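Local coordinates for protein putative mandelate racemase (Bordetella bronchiseptica, PDB 3OZY) that is of unknown function but belongs to the mandelate racemase branch of the enolase superfamily and probably acts as a magnesium-dependent enzyme on carboxylate substrates, at residues 83-88 with 109-114; 87-92 with 102-107; 131-136 with 355-360; 137-142 with 317-322. All coordinates share one frame; numbering follows the deposited sequence.

Contact 1 of 4, residues 83-88 with 109-114; sequences YLWHKV and GVDIAL. With MG (magnesium ion), chain D.
D111 meets the edge of the W85 indole between two successive helices, and beside them L84, the residue before W85, meets L114, about one turn after D111. The D111 carboxylate comes to the edge of the indole. Its OD1 lies near the ring plane, 3.6 Å from W85 CD1. The carboxylate and ring planes stand 85° apart, so the two flat groups do not stack. Both side chains leave the backbone with CG opposite the main-chain N (chi1 -164° in W85). In W85 this swings the indole across to the partner helix, although its CB does not point there directly. The leucine pair is simpler. L84 CD1 touches L114 CD1 at 4.1 Å, and the two side chains cross at about a right angle.

Neighbours in the barrel fix the polar ends. W85 NE1 donates to the carbonyl O of G282, and D111 OD1 hydrogen-bonds T285 OG1. T285 sits near the start of helix 284-296. That helix end would probably help to stabilise negative charge on D111. The indole also lies almost parallel to the F89 ring, one turn along the helix.

The indole also packs on the metal-binding H86: W85 CE3 sits 3.6 Å over the centre of the H86 ring. H86 ND1 binds magnesium at 2.1 Å, together with H90 NE2 and a water. This ion is separate from the one held by D201, E227 and E254. The whole arrangement is a helical hairpin of the enolase-type N-terminal domain, docked through W85 and D111 against the C-terminal barrel.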
loop_
_atom_site.group_PDB
_atom_site.type_symbol
_atom_site.label_atom_id
_atom_site.label_comp_id
_atom_site.label_asym_id
_atom_site.label_seq_id
_atom_site.Cartn_x
_atom_site.Cartn_y
_atom_site.Cartn_z
ATOM N N TYR A 83 0.633 -6.540 21.127
ATOM C CA TYR A 83 1.882 -5.794 21.126
ATOM C C TYR A 83 2.629 -5.982 19.806
ATOM O O TYR A 83 3.092 -5.016 19.200
ATOM C CB TYR A 83 2.762 -6.234 22.302
ATOM C CG TYR A 83 4.173 -5.701 22.227
ATOM C CD1 TYR A 83 4.433 -4.352 22.427
ATOM C CD2 TYR A 83 5.247 -6.542 21.958
ATOM C CE1 TYR A 83 5.716 -3.850 22.350
ATOM C CE2 TYR A 83 6.545 -6.045 21.889
ATOM C CZ TYR A 83 6.767 -4.700 22.083
ATOM O OH TYR A 83 8.046 -4.190 22.012
ATOM N N LEU A 84 2.743 -7.228 19.358
ATOM C CA LEU A 84 3.550 -7.522 18.175
ATOM C C LEU A 84 2.973 -6.929 16.890
ATOM O O LEU A 84 3.731 -6.521 15.998
ATOM C CB LEU A 84 3.771 -9.030 18.033
ATOM C CG LEU A 84 4.646 -9.620 19.142
ATOM C CD1 LEU A 84 4.644 -11.139 19.065
ATOM C CD2 LEU A 84 6.072 -9.079 19.072
ATOM N N TRP A 85 1.644 -6.844 16.800
ATOM C CA TRP A 85 1.017 -6.226 15.631
ATOM C C TRP A 85 1.511 -4.794 15.494
ATOM O O TRP A 85 1.940 -4.353 14.426
ATOM C CB TRP A 85 -0.513 -6.238 15.753
ATOM C CG TRP A 85 -1.187 -5.967 14.435
ATOM C CD1 TRP A 85 -1.649 -6.899 13.548
ATOM C CD2 TRP A 85 -1.427 -4.683 13.832
ATOM N NE1 TRP A 85 -2.173 -6.278 12.443
ATOM C CE2 TRP A 85 -2.053 -4.920 12.590
ATOM C CE3 TRP A 85 -1.195 -3.360 14.230
ATOM C CZ2 TRP A 85 -2.439 -3.889 11.736
ATOM C CZ3 TRP A 85 -1.583 -2.327 13.374
ATOM C CH2 TRP A 85 -2.197 -2.603 12.142
ATOM N N HIS A 86 1.446 -4.065 16.600
ATOM C CA HIS A 86 1.813 -2.658 16.594
ATOM C C HIS A 86 3.313 -2.433 16.487
ATOM O O HIS A 86 3.756 -1.510 15.795
ATOM C CB HIS A 86 1.155 -1.958 17.782
ATOM C CG HIS A 86 -0.333 -1.939 17.661
ATOM N ND1 HIS A 86 -1.010 -0.907 17.053
ATOM C CD2 HIS A 86 -1.267 -2.872 17.961
ATOM C CE1 HIS A 86 -2.301 -1.176 17.036
ATOM N NE2 HIS A 86 -2.485 -2.367 17.573
ATOM N N LYS A 87 4.097 -3.309 17.104
ATOM C CA LYS A 87 5.539 -3.235 16.961
ATOM C C LYS A 87 5.911 -3.322 15.478
ATOM O O LYS A 87 6.745 -2.559 14.980
ATOM C CB LYS A 87 6.210 -4.370 17.741
ATOM C CG LYS A 87 7.719 -4.304 17.686
ATOM C CD LYS A 87 8.389 -5.481 18.371
ATOM C CE LYS A 87 9.898 -5.248 18.387
ATOM N NZ LYS A 87 10.671 -6.458 18.777
ATOM N N VAL A 88 5.280 -4.249 14.765
ATOM C CA VAL A 88 5.587 -4.461 13.352
ATOM C C VAL A 88 5.061 -3.328 12.464
ATOM O O VAL A 88 5.775 -2.824 11.591
ATOM C CB VAL A 88 5.036 -5.822 12.891
ATOM C CG1 VAL A 88 5.052 -5.945 11.367
ATOM C CG2 VAL A 88 5.831 -6.955 13.533
ATOM N N GLY A 109 -0.513 -12.638 7.352
ATOM C CA GLY A 109 -0.103 -14.037 7.369
ATOM C C GLY A 109 0.603 -14.394 8.669
ATOM O O GLY A 109 0.360 -15.451 9.264
ATOM N N VAL A 110 1.467 -13.487 9.125
ATOM C CA VAL A 110 2.192 -13.681 10.377
ATOM C C VAL A 110 1.245 -13.615 11.577
ATOM O O VAL A 110 1.322 -14.436 12.499
ATOM C CB VAL A 110 3.320 -12.645 10.506
ATOM C CG1 VAL A 110 3.930 -12.654 11.918
ATOM C CG2 VAL A 110 4.381 -12.887 9.424
ATOM N N ASP A 111 0.326 -12.653 11.554
ATOM C CA ASP A 111 -0.673 -12.521 12.615
ATOM C C ASP A 111 -1.544 -13.778 12.738
ATOM O O ASP A 111 -1.809 -14.257 13.846
ATOM C CB ASP A 111 -1.536 -11.271 12.374
ATOM C CG ASP A 111 -2.545 -11.024 13.486
ATOM O OD1 ASP A 111 -2.176 -10.380 14.496
ATOM O OD2 ASP A 111 -3.711 -11.462 13.364
ATOM N N ILE A 112 -1.989 -14.315 11.607
ATOM C CA ILE A 112 -2.735 -15.567 11.622
ATOM C C ILE A 112 -1.891 -16.671 12.262
ATOM O O ILE A 112 -2.390 -17.431 13.085
ATOM C CB ILE A 112 -3.198 -15.974 10.208
ATOM C CG1 ILE A 112 -4.338 -15.053 9.749
ATOM C CG2 ILE A 112 -3.680 -17.415 10.201
ATOM C CD1 ILE A 112 -4.672 -15.144 8.268
ATOM N N ALA A 113 -0.610 -16.741 11.907
ATOM C CA ALA A 113 0.263 -17.763 12.486
ATOM C C ALA A 113 0.383 -17.602 14.004
ATOM O O ALA A 113 0.423 -18.597 14.732
ATOM C CB ALA A 113 1.637 -17.752 11.816
ATOM N N LEU A 114 0.434 -16.362 14.488
ATOM C CA LEU A 114 0.505 -16.137 15.929
ATOM C C LEU A 114 -0.774 -16.604 16.623
ATOM O O LEU A 114 -0.722 -17.156 17.715
ATOM C CB LEU A 114 0.787 -14.669 16.244
ATOM C CG LEU A 114 2.173 -14.173 15.829
ATOM C CD1 LEU A 114 2.316 -12.689 16.095
ATOM C CD2 LEU A 114 3.267 -14.952 16.567
HETATM MG MG MG D . -0.719 1.194 16.826
HETATM O O HOH W 1 0.055 1.797 19.069
#

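Contact 2 of 4, residues 87-92 with 102-107; sequences KVFHGE and VGIAAM. With MG (magnesium ion), chain D.
M107 is the bump of this contact, and the neighbouring side chains V88 and F89 form the hollow that takes it. The helix axes approach to 11.1 Å, at 151° between their directions, so the pair is close to antiparallel. This wide spacing is bridged by long side chains. M107 runs out toward V88, tip to tip, with its CG 3.7 Å from V88 CG1. The chain then bends at chi3 (68°), which turns the methyl toward the backbone of helix 81-97. M107 CE comes to rest 3.8 Å from V88 CG1 and 4.0 Å from F89 CB. It also packs against the carbonyl of W85, with CE 3.3 Å from W85 O. The sulfur lies near the plane of the F89 ring, at its edge.

I104 fills the next place along. Its CD1 meets the F89 ring edge in the ring plane, 3.8 Å from F89 CE1. No methyl of I104 sits over the ring face. F89 thus has M107 at its root and I104 on its rim.

F89 also reaches the metal site. F89 CD2 lies 3.6 Å above the centre of the H90 ring, and H90 NE2 binds the magnesium. A wider pi-type turn spans 89-92. Nearby, the backbones of G91 and V102 hydrogen-bond the second subunit, and F89 packs on D233 of that subunit. The contact across the helices is wholly apolar. It rests on dispersion and fit; F89 links this apolar packing to the metal-binding H90.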
loop_
_atom_site.group_PDB
_atom_site.type_symbol
_atom_site.label_atom_id
_atom_site.label_comp_id
_atom_site.label_asym_id
_atom_site.label_seq_id
_atom_site.Cartn_x
_atom_site.Cartn_y
_atom_site.Cartn_z
ATOM N N LYS A 87 4.097 -3.309 17.104
ATOM C CA LYS A 87 5.539 -3.235 16.961
ATOM C C LYS A 87 5.911 -3.322 15.478
ATOM O O LYS A 87 6.745 -2.559 14.980
ATOM C CB LYS A 87 6.210 -4.370 17.741
ATOM C CG LYS A 87 7.719 -4.304 17.686
ATOM C CD LYS A 87 8.389 -5.481 18.371
ATOM C CE LYS A 87 9.898 -5.248 18.387
ATOM N NZ LYS A 87 10.671 -6.458 18.777
ATOM N N VAL A 88 5.280 -4.249 14.765
ATOM C CA VAL A 88 5.587 -4.461 13.352
ATOM C C VAL A 88 5.061 -3.328 12.464
ATOM O O VAL A 88 5.775 -2.824 11.591
ATOM C CB VAL A 88 5.036 -5.822 12.891
ATOM C CG1 VAL A 88 5.052 -5.945 11.367
ATOM C CG2 VAL A 88 5.831 -6.955 13.533
ATOM N N PHE A 89 3.820 -2.913 12.699
ATOM C CA PHE A 89 3.210 -1.872 11.869
ATOM C C PHE A 89 3.946 -0.538 11.969
ATOM O O PHE A 89 4.301 0.071 10.958
ATOM C CB PHE A 89 1.729 -1.703 12.240
ATOM C CG PHE A 89 1.004 -0.648 11.437
ATOM C CD1 PHE A 89 0.423 -0.961 10.211
ATOM C CD2 PHE A 89 0.857 0.639 11.936
ATOM C CE1 PHE A 89 -0.255 0.006 9.478
ATOM C CE2 PHE A 89 0.184 1.613 11.206
ATOM C CZ PHE A 89 -0.381 1.293 9.977
ATOM N N HIS A 90 4.166 -0.080 13.198
ATOM C CA HIS A 90 4.809 1.214 13.421
ATOM C C HIS A 90 6.321 1.149 13.248
ATOM O O HIS A 90 6.947 2.131 12.837
ATOM C CB HIS A 90 4.462 1.758 14.809
ATOM C CG HIS A 90 3.006 2.030 14.985
ATOM N ND1 HIS A 90 2.371 3.078 14.354
ATOM C CD2 HIS A 90 2.053 1.382 15.692
ATOM C CE1 HIS A 90 1.091 3.068 14.671
ATOM N NE2 HIS A 90 0.872 2.050 15.481
ATOM N N GLY A 91 6.908 -0.003 13.550
ATOM C CA GLY A 91 8.351 -0.143 13.458
ATOM C C GLY A 91 8.848 -0.244 12.032
ATOM O O GLY A 91 9.895 0.315 11.702
ATOM N N GLU A 92 8.094 -0.939 11.180
ATOM C CA GLU A 92 8.528 -1.220 9.807
ATOM C C GLU A 92 7.488 -1.014 8.714
ATOM O O GLU A 92 7.748 -0.337 7.728
ATOM C CB GLU A 92 9.008 -2.673 9.672
ATOM C CG GLU A 92 10.409 -2.935 10.189
ATOM C CD GLU A 92 11.501 -2.527 9.211
ATOM O OE1 GLU A 92 11.202 -1.913 8.166
ATOM O OE2 GLU A 92 12.677 -2.835 9.497
ATOM N N VAL A 102 1.014 -4.757 0.101
ATOM C CA VAL A 102 1.450 -6.138 0.257
ATOM C C VAL A 102 2.125 -6.382 1.620
ATOM O O VAL A 102 2.104 -7.505 2.127
ATOM C CB VAL A 102 2.381 -6.551 -0.916
ATOM C CG1 VAL A 102 3.655 -5.709 -0.932
ATOM C CG2 VAL A 102 2.689 -8.037 -0.883
ATOM N N GLY A 103 2.723 -5.348 2.216
ATOM C CA GLY A 103 3.290 -5.498 3.547
ATOM C C GLY A 103 2.225 -5.757 4.605
ATOM O O GLY A 103 2.460 -6.474 5.581
ATOM N N ILE A 104 1.051 -5.162 4.422
ATOM C CA ILE A 104 -0.071 -5.420 5.323
ATOM C C ILE A 104 -0.579 -6.862 5.160
ATOM O O ILE A 104 -0.904 -7.521 6.150
ATOM C CB ILE A 104 -1.217 -4.394 5.111
ATOM C CG1 ILE A 104 -0.702 -2.948 5.278
ATOM C CG2 ILE A 104 -2.385 -4.692 6.051
ATOM C CD1 ILE A 104 -0.317 -2.574 6.724
ATOM N N ALA A 105 -0.622 -7.351 3.919
ATOM C CA ALA A 105 -0.954 -8.755 3.690
ATOM C C ALA A 105 0.086 -9.662 4.356
ATOM O O ALA A 105 -0.262 -10.622 5.038
ATOM C CB ALA A 105 -1.071 -9.050 2.191
ATOM N N ALA A 106 1.363 -9.336 4.187
ATOM C CA ALA A 106 2.433 -10.084 4.855
ATOM C C ALA A 106 2.233 -10.138 6.378
ATOM O O ALA A 106 2.325 -11.206 6.992
ATOM C CB ALA A 106 3.808 -9.489 4.498
ATOM N N MET A 107 1.935 -8.988 6.981
ATOM C CA MET A 107 1.657 -8.923 8.420
ATOM C C MET A 107 0.503 -9.834 8.781
ATOM O O MET A 107 0.464 -10.425 9.868
ATOM C CB MET A 107 1.234 -7.510 8.843
ATOM C CG MET A 107 2.330 -6.500 8.985
ATOM S SD MET A 107 1.656 -5.005 9.733
ATOM C CE MET A 107 1.276 -5.570 11.397
HETATM MG MG MG D . -0.719 1.194 16.826
HETATM O O HOH W 1 0.055 1.797 19.069
#

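Contact 3 of 4, residues 131-136 with 355-360; sequences GGKFHT and PPQGPG
K133 is stretched out beyond CG, and this extended chain carries its CE and NZ across to P355 and Q357. The first torsion (chi1 -67°) sets CG beside the backbone N and aims the chain at the other loop. Q357 does the reverse. It folds back at chi2 (-56°), bringing its amide over the backbone of its own loop and across the lysine end.

The apolar touch is K133 CE on the P355 ring, 3.8 Å from P355 CG. Further out, K133 NZ lies 3.5 Å from Q357 NE2, where the two chains cross at about a right angle. Both nitrogens are donors, so this is proximity and not a bond. Each has an acceptor instead. NZ hydrogen-bonds OE1 of Q354, and Q357 NE2 makes a weak bond of 2.8 Å to P355 O. The Q357 amide oxygen takes the hydroxyl of Y127 as its partner. The Y127 side chain also packs on both K133 and P355, so one tyrosine backs the whole group.

Loop 131-136 starts with a Schellman motif, in which G131 has positive phi and ends helix 126-129. The contact joins this loop, which leads into the first barrel strand, to the loop after strand 352-353. Its chemistry is modest. A lysine methylene lies on a proline ring, and none of the polar bonds joins the two loops directly.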
loop_
_atom_site.group_PDB
_atom_site.type_symbol
_atom_site.label_atom_id
_atom_site.label_comp_id
_atom_site.label_asym_id
_atom_site.label_seq_id
_atom_site.Cartn_x
_atom_site.Cartn_y
_atom_site.Cartn_z
ATOM N N GLY A 131 -14.503 -15.845 22.017
ATOM C CA GLY A 131 -15.789 -15.778 22.683
ATOM C C GLY A 131 -16.750 -16.877 22.265
ATOM O O GLY A 131 -17.914 -16.863 22.649
ATOM N N GLY A 132 -16.266 -17.831 21.479
ATOM C CA GLY A 132 -17.093 -18.950 21.047
ATOM C C GLY A 132 -18.024 -18.615 19.891
ATOM O O GLY A 132 -18.023 -17.498 19.358
ATOM N N LYS A 133 -18.839 -19.584 19.496
ATOM C CA LYS A 133 -19.686 -19.389 18.329
ATOM C C LYS A 133 -20.824 -18.418 18.583
ATOM O O LYS A 133 -21.373 -18.360 19.688
ATOM C CB LYS A 133 -20.263 -20.725 17.856
ATOM C CG LYS A 133 -19.204 -21.668 17.319
ATOM C CD LYS A 133 -19.789 -23.023 16.935
ATOM C CE LYS A 133 -18.682 -23.878 16.346
ATOM N NZ LYS A 133 -19.155 -25.216 15.878
ATOM N N PHE A 134 -21.148 -17.638 17.554
ATOM C CA PHE A 134 -22.470 -17.054 17.414
ATOM C C PHE A 134 -23.336 -17.991 16.559
ATOM O O PHE A 134 -24.457 -18.330 16.928
ATOM C CB PHE A 134 -22.414 -15.677 16.743
ATOM C CG PHE A 134 -23.775 -15.130 16.422
ATOM C CD1 PHE A 134 -24.465 -14.360 17.348
ATOM C CD2 PHE A 134 -24.390 -15.435 15.217
ATOM C CE1 PHE A 134 -25.733 -13.884 17.063
ATOM C CE2 PHE A 134 -25.659 -14.960 14.926
ATOM C CZ PHE A 134 -26.329 -14.184 15.854
ATOM N N HIS A 135 -22.800 -18.400 15.411
ATOM C CA HIS A 135 -23.519 -19.267 14.483
ATOM C C HIS A 135 -23.369 -20.720 14.910
ATOM O O HIS A 135 -22.625 -21.486 14.306
ATOM C CB HIS A 135 -22.993 -19.058 13.064
ATOM C CG HIS A 135 -23.253 -17.685 12.528
ATOM N ND1 HIS A 135 -24.495 -17.289 12.082
ATOM C CD2 HIS A 135 -22.438 -16.611 12.386
ATOM C CE1 HIS A 135 -24.435 -16.030 11.683
ATOM N NE2 HIS A 135 -23.198 -15.597 11.854
ATOM N N THR A 136 -24.091 -21.092 15.962
ATOM C CA THR A 136 -23.893 -22.397 16.586
ATOM C C THR A 136 -24.220 -23.577 15.664
ATOM O O THR A 136 -23.610 -24.642 15.786
ATOM C CB THR A 136 -24.706 -22.533 17.899
ATOM O OG1 THR A 136 -26.104 -22.396 17.624
ATOM C CG2 THR A 136 -24.291 -21.463 18.911
ATOM N N PRO A 355 -16.676 -24.455 11.377
ATOM C CA PRO A 355 -15.239 -24.197 11.483
ATOM C C PRO A 355 -14.490 -25.468 11.883
ATOM O O PRO A 355 -15.092 -26.362 12.473
ATOM C CB PRO A 355 -15.152 -23.148 12.603
ATOM C CG PRO A 355 -16.407 -23.314 13.385
ATOM C CD PRO A 355 -17.455 -23.711 12.383
ATOM N N PRO A 356 -13.196 -25.551 11.548
ATOM C CA PRO A 356 -12.368 -26.673 12.002
ATOM C C PRO A 356 -12.399 -26.765 13.524
ATOM O O PRO A 356 -12.475 -25.741 14.208
ATOM C CB PRO A 356 -10.965 -26.290 11.518
ATOM C CG PRO A 356 -11.192 -25.321 10.394
ATOM C CD PRO A 356 -12.416 -24.554 10.796
ATOM N N GLN A 357 -12.325 -27.982 14.055
ATOM C CA GLN A 357 -12.550 -28.198 15.479
ATOM C C GLN A 357 -11.293 -28.430 16.320
ATOM O O GLN A 357 -11.363 -28.459 17.548
ATOM C CB GLN A 357 -13.554 -29.333 15.685
ATOM C CG GLN A 357 -14.952 -28.976 15.191
ATOM C CD GLN A 357 -15.477 -27.703 15.834
ATOM O OE1 GLN A 357 -15.256 -27.469 17.023
ATOM N NE2 GLN A 357 -16.171 -26.871 15.052
ATOM N N GLY A 358 -10.150 -28.591 15.668
ATOM C CA GLY A 358 -8.906 -28.801 16.390
ATOM C C GLY A 358 -8.351 -27.524 17.001
ATOM O O GLY A 358 -8.963 -26.455 16.916
ATOM N N PRO A 359 -7.181 -27.620 17.636
ATOM C CA PRO A 359 -6.550 -26.442 18.245
ATOM C C PRO A 359 -6.053 -25.446 17.201
ATOM O O PRO A 359 -5.662 -25.839 16.105
ATOM C CB PRO A 359 -5.355 -27.028 19.005
ATOM C CG PRO A 359 -5.612 -28.496 19.093
ATOM C CD PRO A 359 -6.431 -28.858 17.900
ATOM N N GLY A 360 -6.049 -24.165 17.554
ATOM C CA GLY A 360 -5.586 -23.131 16.643
ATOM C C GLY A 360 -6.504 -23.032 15.436
ATOM O O GLY A 360 -7.736 -22.997 15.571
#

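Contact 4 of 4, residues 137-142 with 317-322; sequences RGVRAY and HLVAAS
V139 packs on helix 309-321 with one methyl for each of two successive residues. Its CG1 turns to V319 and its CG2 to A320. The two valine side chains cross at about a right angle and meet through single methyls, V139 CG1 to V319 CG1 at 3.6 Å. In both valines CG1 stands opposite the backbone N (chi1 170° in V139 and 168° in V319). That puts the same branch of each forward.

CG2 of V139 goes to the helix backbone itself. It lies 3.8 Å from A320 CA and 4.0 Å from A320 CB. Alanine is small, so the strand comes close here, and the CA atoms of V139 and A320 are 6.2 Å apart. V139 is the sole residue of 137-142 in the contact.

F328 completes the packing, since V139 and V319 both touch it. It opens strand 328-331, which follows this helix and lies parallel to strand 139-146. The main chain of V139 pairs with V353, and that of R140 with F328. The contact thus sits where the barrel of the enolase superfamily closes, between its first strand, its last parallel strand and the helix leading into the latter. All three touching residues are buried. The interaction is purely aliphatic, so it depends on close methyl packing and has no directional bonds. The directional bonds nearby are those of the backbone pairing within the sheet.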
loop_
_atom_site.group_PDB
_atom_site.type_symbol
_atom_site.label_atom_id
_atom_site.label_comp_id
_atom_site.label_asym_id
_atom_site.label_seq_id
_atom_site.Cartn_x
_atom_site.Cartn_y
_atom_site.Cartn_z
ATOM N N ARG A 137 -25.163 -23.385 14.745
ATOM C CA ARG A 137 -25.581 -24.460 13.842
ATOM C C ARG A 137 -24.694 -24.568 12.603
ATOM O O ARG A 137 -24.782 -25.543 11.852
ATOM C CB ARG A 137 -27.028 -24.253 13.398
ATOM C CG ARG A 137 -28.031 -24.150 14.535
ATOM C CD ARG A 137 -28.232 -25.483 15.231
ATOM N NE ARG A 137 -29.235 -25.394 16.289
ATOM C CZ ARG A 137 -28.963 -25.063 17.547
ATOM N NH1 ARG A 137 -27.715 -24.791 17.911
ATOM N NH2 ARG A 137 -29.940 -25.007 18.443
ATOM N N GLY A 138 -23.854 -23.563 12.382
ATOM C CA GLY A 138 -23.023 -23.512 11.193
ATOM C C GLY A 138 -23.161 -22.195 10.453
ATOM O O GLY A 138 -24.027 -21.384 10.773
ATOM N N VAL A 139 -22.312 -22.021 9.447
ATOM C CA VAL A 139 -22.153 -20.764 8.734
ATOM C C VAL A 139 -22.585 -20.909 7.271
ATOM O O VAL A 139 -22.049 -21.741 6.543
ATOM C CB VAL A 139 -20.671 -20.322 8.805
ATOM C CG1 VAL A 139 -20.395 -19.137 7.879
ATOM C CG2 VAL A 139 -20.281 -19.999 10.245
ATOM N N ARG A 140 -23.552 -20.102 6.844
ATOM C CA ARG A 140 -24.012 -20.159 5.459
ATOM C C ARG A 140 -22.921 -19.723 4.482
ATOM O O ARG A 140 -22.361 -18.624 4.613
ATOM C CB ARG A 140 -25.249 -19.286 5.270
ATOM C CG ARG A 140 -25.801 -19.359 3.863
ATOM C CD ARG A 140 -26.691 -18.182 3.575
ATOM N NE ARG A 140 -27.571 -18.444 2.444
ATOM C CZ ARG A 140 -28.530 -17.622 2.060
ATOM N NH1 ARG A 140 -28.721 -16.488 2.726
ATOM N NH2 ARG A 140 -29.300 -17.927 1.022
ATOM N N ALA A 141 -22.622 -20.588 3.514
ATOM C CA ALA A 141 -21.559 -20.344 2.538
ATOM C C ALA A 141 -22.117 -19.991 1.166
ATOM O O ALA A 141 -23.278 -20.288 0.845
ATOM C CB ALA A 141 -20.647 -21.564 2.420
ATOM N N TYR A 142 -21.291 -19.356 0.349
ATOM C CA TYR A 142 -21.631 -19.145 -1.042
ATOM C C TYR A 142 -20.521 -19.658 -1.935
ATOM O O TYR A 142 -19.347 -19.626 -1.564
ATOM C CB TYR A 142 -21.948 -17.678 -1.340
ATOM C CG TYR A 142 -20.791 -16.687 -1.393
ATOM C CD1 TYR A 142 -20.055 -16.502 -2.564
ATOM C CD2 TYR A 142 -20.498 -15.865 -0.301
ATOM C CE1 TYR A 142 -19.041 -15.551 -2.637
ATOM C CE2 TYR A 142 -19.478 -14.922 -0.361
ATOM C CZ TYR A 142 -18.756 -14.767 -1.530
ATOM O OH TYR A 142 -17.745 -13.817 -1.625
ATOM N N HIS A 317 -13.165 -19.032 11.430
ATOM C CA HIS A 317 -13.194 -18.939 12.889
ATOM C C HIS A 317 -13.851 -17.636 13.328
ATOM O O HIS A 317 -14.684 -17.615 14.240
ATOM C CB HIS A 317 -11.781 -19.037 13.478
ATOM C CG HIS A 317 -11.256 -20.435 13.532
ATOM N ND1 HIS A 317 -11.526 -21.285 14.583
ATOM C CD2 HIS A 317 -10.502 -21.142 12.656
ATOM C CE1 HIS A 317 -10.948 -22.455 14.357
ATOM N NE2 HIS A 317 -10.325 -22.394 13.193
ATOM N N LEU A 318 -13.476 -16.542 12.670
ATOM C CA LEU A 318 -14.025 -15.242 13.036
ATOM C C LEU A 318 -15.496 -15.131 12.665
ATOM O O LEU A 318 -16.304 -14.633 13.445
ATOM C CB LEU A 318 -13.245 -14.112 12.370
ATOM C CG LEU A 318 -11.961 -13.713 13.087
ATOM C CD1 LEU A 318 -10.970 -14.874 13.197
ATOM C CD2 LEU A 318 -11.319 -12.527 12.380
ATOM N N VAL A 319 -15.842 -15.589 11.466
ATOM C CA VAL A 319 -17.225 -15.523 11.014
ATOM C C VAL A 319 -18.140 -16.346 11.917
ATOM O O VAL A 319 -19.234 -15.902 12.277
ATOM C CB VAL A 319 -17.338 -15.956 9.541
ATOM C CG1 VAL A 319 -18.791 -16.181 9.130
ATOM C CG2 VAL A 319 -16.660 -14.910 8.658
ATOM N N ALA A 320 -17.687 -17.536 12.303
ATOM C CA ALA A 320 -18.491 -18.381 13.183
ATOM C C ALA A 320 -18.794 -17.688 14.519
ATOM O O ALA A 320 -19.860 -17.893 15.109
ATOM C CB ALA A 320 -17.786 -19.707 13.416
ATOM N N ALA A 321 -17.847 -16.875 14.978
ATOM C CA ALA A 321 -17.951 -16.189 16.268
ATOM C C ALA A 321 -18.704 -14.862 16.195
ATOM O O ALA A 321 -19.056 -14.287 17.229
ATOM C CB ALA A 321 -16.553 -15.964 16.847
ATOM N N SER A 322 -18.960 -14.391 14.977
ATOM C CA SER A 322 -19.531 -13.062 14.767
ATOM C C SER A 322 -21.043 -13.069 14.542
ATOM O O SER A 322 -21.564 -13.914 13.814
ATOM C CB SER A 322 -18.855 -12.387 13.573
ATOM O OG SER A 322 -19.586 -11.234 13.183
#

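From the N terminus, helix 81-97 enters contacts 1 and 2, which start from the same stretch and share K87 and V88. Contact 2 closes the shorter loop, to 102-107, and contact 1 the longer, to 109-114. Together they zip the helical hairpin of the N-terminal domain beside the histidine-bound magnesium. The chain then enters 131-136, where contact 3 opens a loop of over 200 residues that closes at 355-360. Contact 4 is nested within it, joining strand 139-146 to helix 309-321. These two touch through A320 O, which probably accepts from F134 N and H135 N. Contacts 1 and 2 precede this pair in series.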